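Local coordinates for sensor protein (Bacteroides thetaiotaomicron, PDB 2X7X) that binds beta-D-fructose in its periplasmic domain, the sensing part of a hybrid two-component system that probably signals as a histidine kinase and transcription regulator, at residues R20-M23 and N24-L28; V55-F58 and M59-V63; S155-P158 and D159-L162; M179-M182 and L183-P187; H282-Q285 and L286-H290. One frame throughout, in Å; residues are numbered along the deposited sequence.

Interaction 1: residues R20-M23 and N24-L28; sequences RHKM and NDEIL. With FRU (beta-D-fructofuranose), chain E.
His21 and Asp25 meet one turn apart on helix 18-31 without a side-chain hydrogen bond, although Asp25 OD1 lies 3.3 Å from His21 NE2. The angular evidence is clear: the carboxylate sits over one ring face, the planes are 73° apart, and OD1 misses the direction in which an NE2 hydrogen would point. With CG anti to the backbone N (chi1 -164°), the imidazole projects outward and the Asp25 carboxylate reaches back to it. Its ND1 holds a water at 2.8 Å, which also takes a weak bond from Asn24 ND2; Asn24 OD1 is bound by Gln13. On another flank Lys22 NZ and Glu26 OE1 form a salt bridge of 3.5 Å, and Thr247 hydrogen-bonds both Lys22 NZ and Glu26 OE2. The Met23 and Ile27 side chains cross on the buried flank, Met23 CG 4.0 Å from Ile27 CD1, within the beta-alpha-beta unit of strands 8-13 and 38-43. Arg20 points into the sugar pocket, where its NE donates to fructose O1 (2.8 Å, 154°) and NH1 more weakly to the ring oxygen O5. Because Asp94 forms a salt bridge with the same NH1, the guanidinium is probably held while it donates to the sugar oxygens.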
# COMPACT_ATOMS: atom_id res chain seq x y z
N ARG A 20 5.10 -18.73 -1.65
CA ARG A 20 4.78 -19.47 -2.88
C ARG A 20 3.28 -19.39 -3.23
O ARG A 20 2.92 -19.10 -4.38
CB ARG A 20 5.24 -20.93 -2.80
CG ARG A 20 6.69 -21.15 -2.38
CD ARG A 20 7.71 -20.73 -3.44
NE ARG A 20 9.04 -20.53 -2.87
CZ ARG A 20 10.11 -20.09 -3.55
NH1 ARG A 20 11.27 -19.92 -2.93
NH2 ARG A 20 10.02 -19.81 -4.85
N HIS A 21 2.42 -19.62 -2.24
CA HIS A 21 0.98 -19.53 -2.44
C HIS A 21 0.60 -18.23 -3.14
O HIS A 21 -0.12 -18.25 -4.14
CB HIS A 21 0.22 -19.68 -1.13
CG HIS A 21 -1.23 -19.98 -1.31
ND1 HIS A 21 -1.70 -21.24 -1.59
CD2 HIS A 21 -2.32 -19.17 -1.27
CE1 HIS A 21 -3.02 -21.21 -1.71
NE2 HIS A 21 -3.42 -19.96 -1.52
N LYS A 22 1.11 -17.12 -2.63
CA LYS A 22 0.85 -15.82 -3.22
C LYS A 22 1.33 -15.70 -4.68
O LYS A 22 0.64 -15.12 -5.52
CB LYS A 22 1.45 -14.70 -2.37
CG LYS A 22 0.87 -13.34 -2.70
CD LYS A 22 1.71 -12.22 -2.17
CE LYS A 22 1.30 -10.91 -2.80
NZ LYS A 22 2.49 -10.08 -3.10
N MET A 23 2.53 -16.21 -4.97
CA MET A 23 3.07 -16.17 -6.32
C MET A 23 2.26 -17.05 -7.28
O MET A 23 1.87 -16.60 -8.37
CB MET A 23 4.54 -16.59 -6.32
CG MET A 23 5.20 -16.61 -7.68
SD MET A 23 6.81 -17.42 -7.61
CE MET A 23 7.31 -17.33 -9.31
N ASN A 24 2.01 -18.29 -6.88
CA ASN A 24 1.18 -19.21 -7.66
C ASN A 24 -0.14 -18.57 -8.10
O ASN A 24 -0.39 -18.42 -9.30
CB ASN A 24 0.93 -20.48 -6.86
CG ASN A 24 2.20 -21.28 -6.61
OD1 ASN A 24 3.23 -21.05 -7.24
ND2 ASN A 24 2.13 -22.23 -5.68
N ASP A 25 -0.95 -18.18 -7.12
CA ASP A 25 -2.23 -17.51 -7.36
C ASP A 25 -2.09 -16.33 -8.29
O ASP A 25 -3.01 -16.05 -9.05
CB ASP A 25 -2.86 -17.02 -6.05
CG ASP A 25 -3.31 -18.15 -5.14
OD1 ASP A 25 -3.74 -17.84 -4.02
OD2 ASP A 25 -3.23 -19.35 -5.53
N GLU A 26 -0.97 -15.63 -8.23
CA GLU A 26 -0.72 -14.48 -9.12
C GLU A 26 -0.49 -14.93 -10.56
O GLU A 26 -0.80 -14.20 -11.50
CB GLU A 26 0.47 -13.64 -8.64
CG GLU A 26 0.13 -12.52 -7.66
CD GLU A 26 1.36 -11.93 -6.96
OE1 GLU A 26 1.20 -10.90 -6.27
OE2 GLU A 26 2.48 -12.47 -7.07
N ILE A 27 0.07 -16.12 -10.73
CA ILE A 27 0.37 -16.68 -12.04
C ILE A 27 -0.94 -17.14 -12.69
O ILE A 27 -1.31 -16.66 -13.76
CB ILE A 27 1.40 -17.83 -11.95
CG1 ILE A 27 2.78 -17.27 -11.62
CG2 ILE A 27 1.44 -18.64 -13.25
CD1 ILE A 27 3.72 -18.29 -10.98
N LEU A 28 -1.62 -18.06 -12.01
CA LEU A 28 -2.94 -18.52 -12.41
C LEU A 28 -3.90 -17.36 -12.73
O LEU A 28 -4.63 -17.41 -13.72
CB LEU A 28 -3.55 -19.45 -11.34
CG LEU A 28 -2.76 -20.70 -10.94
CD1 LEU A 28 -3.32 -21.31 -9.66
CD2 LEU A 28 -2.72 -21.74 -12.05
C1 FRU E . 9.54 -18.89 0.05
C2 FRU E . 10.87 -18.51 0.67
C3 FRU E . 10.87 -17.07 1.19
C4 FRU E . 12.27 -16.61 0.83
C5 FRU E . 12.46 -17.27 -0.53
C6 FRU E . 13.91 -17.48 -0.96
O1 FRU E . 9.46 -20.30 -0.09
O2 FRU E . 11.18 -19.46 1.70
O3 FRU E . 10.57 -16.98 2.59
O4 FRU E . 12.40 -15.18 0.79
O5 FRU E . 11.87 -18.56 -0.34
O6 FRU E . 13.95 -18.00 -2.30
O HOH W 1 -0.09 -22.84 -3.30

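Interaction 2: residues V55-F58 and M59-V63; sequences VHYF and MDEGV
Phe58 and Val63 form the close-packed part of this contact at the C-terminal end of helix 48-60: Phe58 CD1 lies 3.8 Å from Val63 CG1, and Val63 CG2 reaches to 3.9 Å from Phe58 CB. Both residues are buried, and the ring also rests on Leu66 of strand 65-68 and on strand 38-43. A second apolar pair, Val55 CG1 and Met59 SD at 4.2 Å, faces helix 73-85, where Val55 meets Ile79 and Met59 meets Ala83. The methionine chain bends at its end, so that CE comes to the edge of the His56 ring, 3.8 Å from CD2; the two side chains run side by side in the same direction.

The helix stops in a Schellman motif. Val63 N donates to Phe58 O (3.2 Å) at a nearly straight 177°, while Gly62 N makes a weaker bond to Met59 O. Gly62 carries the positive phi (51°) that reverses the chain, and the apolar Phe58-Val63 pair spans the same reversal.

On the outward side the packing is more open and polar. Tyr57 and Glu61 cross with ring and carboxylate planes 44° apart, Glu61 CD standing 3.6 Å from Tyr57 CE2. The tyrosine ring also takes part in a cation-pi contact with Arg42. Asp60 and Glu61 are exposed, and beyond them Glu61 lies near the like-charged Glu40 of strand 38-43.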
# COMPACT_ATOMS: atom_id res chain seq x y z
N VAL A 55 10.66 -31.79 -12.63
CA VAL A 55 11.19 -31.33 -13.92
C VAL A 55 11.10 -32.44 -14.98
O VAL A 55 10.63 -32.20 -16.09
CB VAL A 55 12.62 -30.73 -13.83
CG1 VAL A 55 13.10 -30.25 -15.20
CG2 VAL A 55 12.64 -29.57 -12.86
N HIS A 56 11.52 -33.66 -14.63
CA HIS A 56 11.39 -34.80 -15.54
C HIS A 56 9.94 -35.02 -15.98
O HIS A 56 9.69 -35.27 -17.16
CB HIS A 56 11.99 -36.09 -14.95
CG HIS A 56 13.49 -36.06 -14.84
ND1 HIS A 56 14.18 -36.79 -13.89
CD2 HIS A 56 14.43 -35.39 -15.55
CE1 HIS A 56 15.48 -36.57 -14.03
NE2 HIS A 56 15.65 -35.72 -15.02
N TYR A 57 9.01 -34.90 -15.03
CA TYR A 57 7.57 -34.98 -15.30
C TYR A 57 7.11 -33.96 -16.35
O TYR A 57 6.39 -34.29 -17.29
CB TYR A 57 6.78 -34.79 -14.00
CG TYR A 57 5.27 -34.77 -14.16
CD1 TYR A 57 4.49 -35.85 -13.74
CD2 TYR A 57 4.62 -33.66 -14.70
CE1 TYR A 57 3.10 -35.84 -13.88
CE2 TYR A 57 3.24 -33.63 -14.85
CZ TYR A 57 2.48 -34.72 -14.44
OH TYR A 57 1.11 -34.68 -14.59
N PHE A 58 7.53 -32.71 -16.17
CA PHE A 58 7.16 -31.64 -17.09
C PHE A 58 7.80 -31.83 -18.47
O PHE A 58 7.26 -31.40 -19.49
CB PHE A 58 7.51 -30.27 -16.50
CG PHE A 58 6.55 -29.81 -15.42
CD1 PHE A 58 5.17 -29.78 -15.64
CD2 PHE A 58 7.03 -29.37 -14.18
CE1 PHE A 58 4.29 -29.34 -14.64
CE2 PHE A 58 6.16 -28.92 -13.18
CZ PHE A 58 4.79 -28.91 -13.41
N MET A 59 8.96 -32.49 -18.49
CA MET A 59 9.65 -32.83 -19.74
C MET A 59 8.95 -33.97 -20.49
O MET A 59 8.85 -33.93 -21.72
CB MET A 59 11.10 -33.19 -19.46
CG MET A 59 12.05 -32.00 -19.47
SD MET A 59 13.68 -32.38 -18.78
CE MET A 59 13.83 -34.15 -19.05
N ASP A 60 8.50 -34.99 -19.76
CA ASP A 60 7.72 -36.09 -20.33
C ASP A 60 6.43 -35.56 -20.96
O ASP A 60 6.14 -35.85 -22.11
CB ASP A 60 7.39 -37.15 -19.28
CG ASP A 60 8.63 -37.92 -18.80
OD1 ASP A 60 9.72 -37.77 -19.40
OD2 ASP A 60 8.50 -38.68 -17.81
N GLU A 61 5.68 -34.76 -20.21
CA GLU A 61 4.45 -34.17 -20.72
C GLU A 61 4.69 -33.17 -21.84
O GLU A 61 3.74 -32.63 -22.40
CB GLU A 61 3.69 -33.48 -19.60
CG GLU A 61 2.81 -34.40 -18.79
CD GLU A 61 1.68 -33.65 -18.10
OE1 GLU A 61 1.77 -32.40 -17.98
OE2 GLU A 61 0.70 -34.32 -17.69
N GLY A 62 5.96 -32.93 -22.16
CA GLY A 62 6.34 -32.01 -23.23
C GLY A 62 5.67 -30.64 -23.11
O GLY A 62 5.06 -30.17 -24.06
N VAL A 63 5.79 -30.01 -21.94
CA VAL A 63 5.22 -28.68 -21.72
C VAL A 63 5.90 -27.66 -22.64
O VAL A 63 7.06 -27.83 -23.03
CB VAL A 63 5.31 -28.20 -20.24
CG1 VAL A 63 4.40 -29.02 -19.33
CG2 VAL A 63 6.76 -28.24 -19.73

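Interaction 3: residues S155-P158 and D159-L162; sequences SKFP and DIKL. With K (potassium ion), chain G.
Phe157 and Ile160 set their side chains on the same flank of a type I beta turn, meeting near their roots: Phe157 CB is 3.7 Å from Ile160 CG1. In Phe157 the bond from CA to CB points at the other segment, but CG stands anti to the carbonyl carbon (chi1 -60°) and the ring leads off. Ile160 has CG1 in the equivalent place (chi1 -67°), which brings this branch, not CG2, against the benzylic carbon of Phe157. Pro158 and Asp159 occupy the two corners; the carboxylate lies beside the Pro158 carbonyl, with Asp159 CG 3.6 Å from Pro158 C.

The backbone closes the turn. Ile160 N donates to Phe157 O over 3.2 Å, from a position well above the carbonyl plane (60° out of it), so the bond does not lie on a lone pair. The same Phe157 O binds a potassium ion at 2.8 Å, and Ile160 O binds it at 2.7 Å. Two waters and Ile154 O complete the five ligands identified, making the turn part of a loop that wraps a cation with main-chain oxygens.

The site lies on the surface where helix 141-155 passes into strand 159-167, an outermost strand of its sheet. Asp159 and Lys161 bond through their backbones to Gly129, at the start of the adjacent strand 128-135, and Phe157 and Ile160 both pack on Ala122 of helix 110-124.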
# COMPACT_ATOMS: atom_id res chain seq x y z
N SER A 155 31.07 -4.79 7.07
CA SER A 155 32.53 -4.69 7.07
C SER A 155 32.95 -3.24 7.26
O SER A 155 34.00 -2.98 7.84
CB SER A 155 33.14 -5.26 5.78
OG SER A 155 32.59 -4.63 4.65
N LYS A 156 32.13 -2.32 6.77
CA LYS A 156 32.36 -0.88 6.97
C LYS A 156 32.13 -0.37 8.41
O LYS A 156 32.25 0.82 8.65
CB LYS A 156 31.53 -0.04 5.97
CG LYS A 156 31.87 -0.28 4.50
CD LYS A 156 33.37 -0.05 4.21
CE LYS A 156 33.93 -0.95 3.09
NZ LYS A 156 33.27 -0.68 1.76
N PHE A 157 31.80 -1.26 9.35
CA PHE A 157 31.57 -0.86 10.74
C PHE A 157 32.34 -1.79 11.64
O PHE A 157 31.89 -2.92 11.90
CB PHE A 157 30.09 -0.90 11.13
CG PHE A 157 29.22 0.01 10.30
CD1 PHE A 157 28.72 -0.41 9.06
CD2 PHE A 157 28.88 1.28 10.77
CE1 PHE A 157 27.91 0.43 8.29
CE2 PHE A 157 28.06 2.13 10.02
CZ PHE A 157 27.57 1.70 8.77
N PRO A 158 33.50 -1.35 12.12
CA PRO A 158 34.36 -2.26 12.88
C PRO A 158 33.79 -2.72 14.23
O PRO A 158 34.35 -3.64 14.85
CB PRO A 158 35.68 -1.48 13.05
CG PRO A 158 35.33 -0.05 12.80
CD PRO A 158 34.14 -0.04 11.88
N ASP A 159 32.69 -2.12 14.69
CA ASP A 159 32.10 -2.51 15.97
C ASP A 159 30.73 -3.16 15.87
O ASP A 159 30.07 -3.41 16.89
CB ASP A 159 32.09 -1.35 16.95
CG ASP A 159 33.49 -0.95 17.36
OD1 ASP A 159 34.23 -1.84 17.87
OD2 ASP A 159 33.84 0.25 17.16
N ILE A 160 30.30 -3.39 14.64
CA ILE A 160 29.20 -4.30 14.38
C ILE A 160 29.85 -5.65 14.12
O ILE A 160 30.67 -5.76 13.21
CB ILE A 160 28.38 -3.87 13.13
CG1 ILE A 160 27.65 -2.54 13.37
CG2 ILE A 160 27.42 -4.98 12.71
CD1 ILE A 160 26.69 -2.55 14.52
N LYS A 161 29.50 -6.66 14.91
CA LYS A 161 30.13 -7.97 14.79
C LYS A 161 29.14 -9.11 14.64
O LYS A 161 28.22 -9.26 15.43
CB LYS A 161 31.01 -8.24 16.00
CG LYS A 161 32.06 -7.15 16.24
CD LYS A 161 32.80 -7.36 17.54
CE LYS A 161 33.73 -6.19 17.84
NZ LYS A 161 33.71 -5.81 19.31
N LEU A 162 29.34 -9.93 13.62
CA LEU A 162 28.65 -11.18 13.51
C LEU A 162 29.30 -12.20 14.45
O LEU A 162 30.42 -12.65 14.20
CB LEU A 162 28.64 -11.66 12.05
CG LEU A 162 27.85 -12.96 11.81
CD1 LEU A 162 26.38 -12.79 12.19
CD2 LEU A 162 27.99 -13.42 10.38
K K G . 32.40 -5.54 11.17
O HOH W 2 32.29 -8.02 10.16
O HOH W 3 34.58 -3.95 9.93

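Interaction 4: residues M179-M182 and L183-P187; sequences MDSM and LRRHP
Ser181 OG is gripped side-on by Arg185 in the last turns of helix 172-185, a helix of the periplasmic binding protein fold that packs against its mixed sheet. Arg185 NH2 donates to Ser181 OG at 2.9 Å and Arg185 NE to the same oxygen at 3.0 Å, with the hydroxyl only 4° out of the guanidinium plane. The serine offers its oxygen there because OG is anti to the backbone N (chi1 176°), while the arginine chain bends at chi3 (-73°) to lay the NE edge against it.

The neighbouring Arg184 behaves differently. Its guanidinium lies with one face over the backbone at Asp180 and Ser181, NH1 being 3.5 Å from Ser181 CA. Asp180 OD2 remains 4.6 Å from Arg184 NH2, too far for a salt bridge. On the buried flank Met179 CE packs against Leu183 CD2 at 3.7 Å, and both side chains continue onto Ala206 of helix 199-209.

Further out, Asp164 of strand 159-167 bonds to two residues at the helix end: its carboxylate forms a salt bridge with Arg185 NH1 and a hydrogen bond with His186 NE2. Arg212 binds the carbonyls of Leu183 and His186. His186 is the first residue to leave helical geometry; its N makes a weak bond to Met182 O at 2.8 Å, and its CD2 approaches that same oxygen to 3.3 Å.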
# COMPACT_ATOMS: atom_id res chain seq x y z
N MET A 179 18.34 -20.54 17.68
CA MET A 179 18.33 -19.34 18.52
C MET A 179 18.50 -19.68 20.01
O MET A 179 19.14 -18.93 20.75
CB MET A 179 17.06 -18.51 18.29
CG MET A 179 17.08 -17.14 18.93
SD MET A 179 18.37 -16.03 18.29
CE MET A 179 18.48 -14.85 19.63
N ASP A 180 17.92 -20.81 20.44
CA ASP A 180 18.08 -21.31 21.80
C ASP A 180 19.54 -21.50 22.08
O ASP A 180 20.04 -21.04 23.10
CB ASP A 180 17.42 -22.66 21.96
CG ASP A 180 16.03 -22.57 22.51
OD1 ASP A 180 15.49 -21.46 22.67
OD2 ASP A 180 15.45 -23.64 22.78
N SER A 181 20.22 -22.18 21.17
CA SER A 181 21.64 -22.44 21.33
C SER A 181 22.43 -21.12 21.41
O SER A 181 23.35 -21.01 22.22
CB SER A 181 22.15 -23.34 20.21
OG SER A 181 23.55 -23.53 20.30
N MET A 182 22.06 -20.14 20.60
CA MET A 182 22.76 -18.85 20.59
C MET A 182 22.57 -18.05 21.88
O MET A 182 23.55 -17.50 22.42
CB MET A 182 22.37 -18.03 19.36
CG MET A 182 22.89 -18.59 18.06
SD MET A 182 22.08 -17.88 16.62
CE MET A 182 23.04 -18.60 15.30
N LEU A 183 21.34 -18.00 22.39
CA LEU A 183 21.05 -17.33 23.66
C LEU A 183 21.86 -17.92 24.81
O LEU A 183 22.50 -17.20 25.58
CB LEU A 183 19.55 -17.40 23.98
CG LEU A 183 18.57 -16.69 23.04
CD1 LEU A 183 17.19 -17.33 23.08
CD2 LEU A 183 18.51 -15.20 23.36
N ARG A 184 21.84 -19.25 24.90
CA ARG A 184 22.56 -19.98 25.92
C ARG A 184 24.06 -19.64 25.91
O ARG A 184 24.68 -19.50 26.98
CB ARG A 184 22.36 -21.47 25.67
CG ARG A 184 22.56 -22.40 26.87
CD ARG A 184 22.38 -23.88 26.44
NE ARG A 184 21.09 -24.12 25.75
CZ ARG A 184 20.94 -24.60 24.51
NH1 ARG A 184 22.00 -24.94 23.77
NH2 ARG A 184 19.72 -24.77 24.00
N ARG A 185 24.62 -19.48 24.71
CA ARG A 185 26.08 -19.32 24.53
C ARG A 185 26.55 -17.86 24.41
O ARG A 185 27.75 -17.60 24.43
CB ARG A 185 26.58 -20.15 23.33
CG ARG A 185 26.46 -21.67 23.57
CD ARG A 185 27.05 -22.53 22.46
NE ARG A 185 26.20 -22.50 21.29
CZ ARG A 185 26.44 -21.75 20.21
NH1 ARG A 185 27.52 -20.97 20.17
NH2 ARG A 185 25.59 -21.78 19.19
N HIS A 186 25.61 -16.94 24.29
CA HIS A 186 25.93 -15.53 24.07
C HIS A 186 25.06 -14.60 24.93
O HIS A 186 23.90 -14.36 24.60
CB HIS A 186 25.81 -15.17 22.58
CG HIS A 186 26.67 -16.00 21.68
ND1 HIS A 186 28.05 -15.94 21.70
CD2 HIS A 186 26.35 -16.91 20.73
CE1 HIS A 186 28.54 -16.78 20.80
NE2 HIS A 186 27.53 -17.38 20.20
N PRO A 187 25.62 -14.09 26.05
CA PRO A 187 24.87 -13.18 26.95
C PRO A 187 24.53 -11.81 26.35
O PRO A 187 23.58 -11.17 26.80
CB PRO A 187 25.82 -13.01 28.15
CG PRO A 187 27.18 -13.34 27.62
CD PRO A 187 26.95 -14.43 26.60

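Interaction 5: residues H282-Q285 and L286-H290; sequences HVMQ and LQTTH. With PO4 (phosphate ion), chain H.
The His282 imidazole has Leu286 CD1 on one side of its plane, 4.2 Å above it and displaced toward the rim, near NE2. At the ring edge, in plane, lie a phosphate ion and the side-chain NE2 of Gln285. His282 ND1 donates to phosphate O4 at 3.2 Å along an almost straight line (171°); a weak second bond runs to O3. With CG anti to the backbone N, the ring projects from the helix, NE2 turned toward Leu286 CD1 and ND1 toward the anion.

Further along helix 281-304 the contact is carried by carbonyl oxygens. Gln285 O accepts two bonds from Thr289: from the backbone N at 2.9 Å and from OG1 at 3.1 Å, the hydroxyl approaching from 42° out of the carbonyl plane. Thr288 OG1 sits between its own backbone N and carbonyl carbon (chi1 57°), 3.2 Å from both Met284 O and Gln285 O, so its single proton could serve either. The other branch, Thr288 CG2, meets Met284 CE at 4.2 Å.

This helix lies at the dimer interface: Val283 packs on Val275, Met284 on Gln287 and Gln287 on Ile291 of the second subunit. Val275 N of that subunit also bonds the phosphate, which probably came from the crystallisation liquor. The anion thus links the two chains through one imidazole and one backbone NH, and its negative charge would tend to favour a protonated His282.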
# COMPACT_ATOMS: atom_id res chain seq x y z
N HIS A 282 1.71 0.85 8.64
CA HIS A 282 0.30 1.24 8.60
C HIS A 282 -0.21 1.58 7.19
O HIS A 282 -1.22 1.01 6.75
CB HIS A 282 0.02 2.36 9.60
CG HIS A 282 -1.43 2.66 9.80
ND1 HIS A 282 -1.90 3.92 10.12
CD2 HIS A 282 -2.53 1.87 9.72
CE1 HIS A 282 -3.21 3.89 10.23
NE2 HIS A 282 -3.62 2.66 9.99
N VAL A 283 0.46 2.49 6.47
CA VAL A 283 -0.01 2.82 5.13
C VAL A 283 0.09 1.63 4.20
O VAL A 283 -0.75 1.47 3.33
CB VAL A 283 0.68 4.06 4.46
CG1 VAL A 283 0.59 5.28 5.36
CG2 VAL A 283 2.11 3.77 4.06
N MET A 284 1.09 0.78 4.41
CA MET A 284 1.22 -0.43 3.60
C MET A 284 0.04 -1.35 3.84
O MET A 284 -0.47 -1.93 2.89
CB MET A 284 2.54 -1.17 3.84
CG MET A 284 2.84 -2.15 2.71
SD MET A 284 4.26 -3.24 2.88
CE MET A 284 3.92 -4.48 1.64
N GLN A 285 -0.41 -1.46 5.08
CA GLN A 285 -1.53 -2.35 5.39
C GLN A 285 -2.84 -1.84 4.76
O GLN A 285 -3.60 -2.61 4.18
CB GLN A 285 -1.69 -2.52 6.89
CG GLN A 285 -2.95 -3.28 7.28
CD GLN A 285 -3.44 -2.92 8.66
OE1 GLN A 285 -3.36 -3.73 9.59
NE2 GLN A 285 -3.93 -1.69 8.82
N LEU A 286 -3.10 -0.55 4.88
CA LEU A 286 -4.27 0.04 4.26
C LEU A 286 -4.31 -0.30 2.78
O LEU A 286 -5.36 -0.68 2.25
CB LEU A 286 -4.28 1.55 4.45
CG LEU A 286 -4.68 2.03 5.84
CD1 LEU A 286 -4.52 3.54 5.94
CD2 LEU A 286 -6.11 1.61 6.18
N GLN A 287 -3.16 -0.18 2.12
CA GLN A 287 -3.07 -0.42 0.68
C GLN A 287 -3.22 -1.89 0.32
O GLN A 287 -3.95 -2.21 -0.63
CB GLN A 287 -1.78 0.16 0.10
CG GLN A 287 -1.62 1.68 0.21
CD GLN A 287 -2.85 2.47 -0.24
OE1 GLN A 287 -3.34 2.30 -1.36
NE2 GLN A 287 -3.33 3.36 0.62
N THR A 288 -2.56 -2.78 1.05
CA THR A 288 -2.67 -4.21 0.74
C THR A 288 -4.07 -4.74 1.04
O THR A 288 -4.56 -5.60 0.32
CB THR A 288 -1.62 -5.07 1.47
OG1 THR A 288 -1.73 -4.85 2.88
CG2 THR A 288 -0.22 -4.72 0.98
N THR A 289 -4.69 -4.23 2.10
CA THR A 289 -6.09 -4.54 2.41
C THR A 289 -7.00 -4.28 1.20
O THR A 289 -7.89 -5.09 0.90
CB THR A 289 -6.58 -3.73 3.65
OG1 THR A 289 -6.06 -4.33 4.85
CG2 THR A 289 -8.11 -3.67 3.74
N HIS A 290 -6.74 -3.18 0.51
CA HIS A 290 -7.52 -2.83 -0.67
C HIS A 290 -7.17 -3.76 -1.84
O HIS A 290 -8.06 -4.18 -2.59
CB HIS A 290 -7.34 -1.34 -1.03
CG HIS A 290 -8.20 -0.88 -2.16
ND1 HIS A 290 -7.74 -0.03 -3.15
CD2 HIS A 290 -9.49 -1.16 -2.48
CE1 HIS A 290 -8.71 0.20 -4.02
NE2 HIS A 290 -9.79 -0.47 -3.64
P PO4 H . -0.58 7.19 11.45
O1 PO4 H . -0.68 8.60 10.92
O2 PO4 H . 0.11 7.19 12.80
O3 PO4 H . -1.97 6.62 11.62
O4 PO4 H . 0.19 6.30 10.50

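How the interactions relate
From the N terminus the five contacts follow in series, each within one short continuous run of chain, and none nests in or crosses another. Interaction 1 is on the helix after the first strand of the parallel sheet, beside the sugar; interaction 2 ends the next helix of that half, about 21 Å away centre to centre. Interactions 3 and 4 lie across the chain's centre from both, joined by strand 159-167 and centred about 20 Å apart: one opens that strand, the other ends the helix after it. Interaction 5, on the C-terminal helix 281-304, approaches interaction 1 to about 7 Å at nearest atoms without touching, and is the one that meets the second subunit.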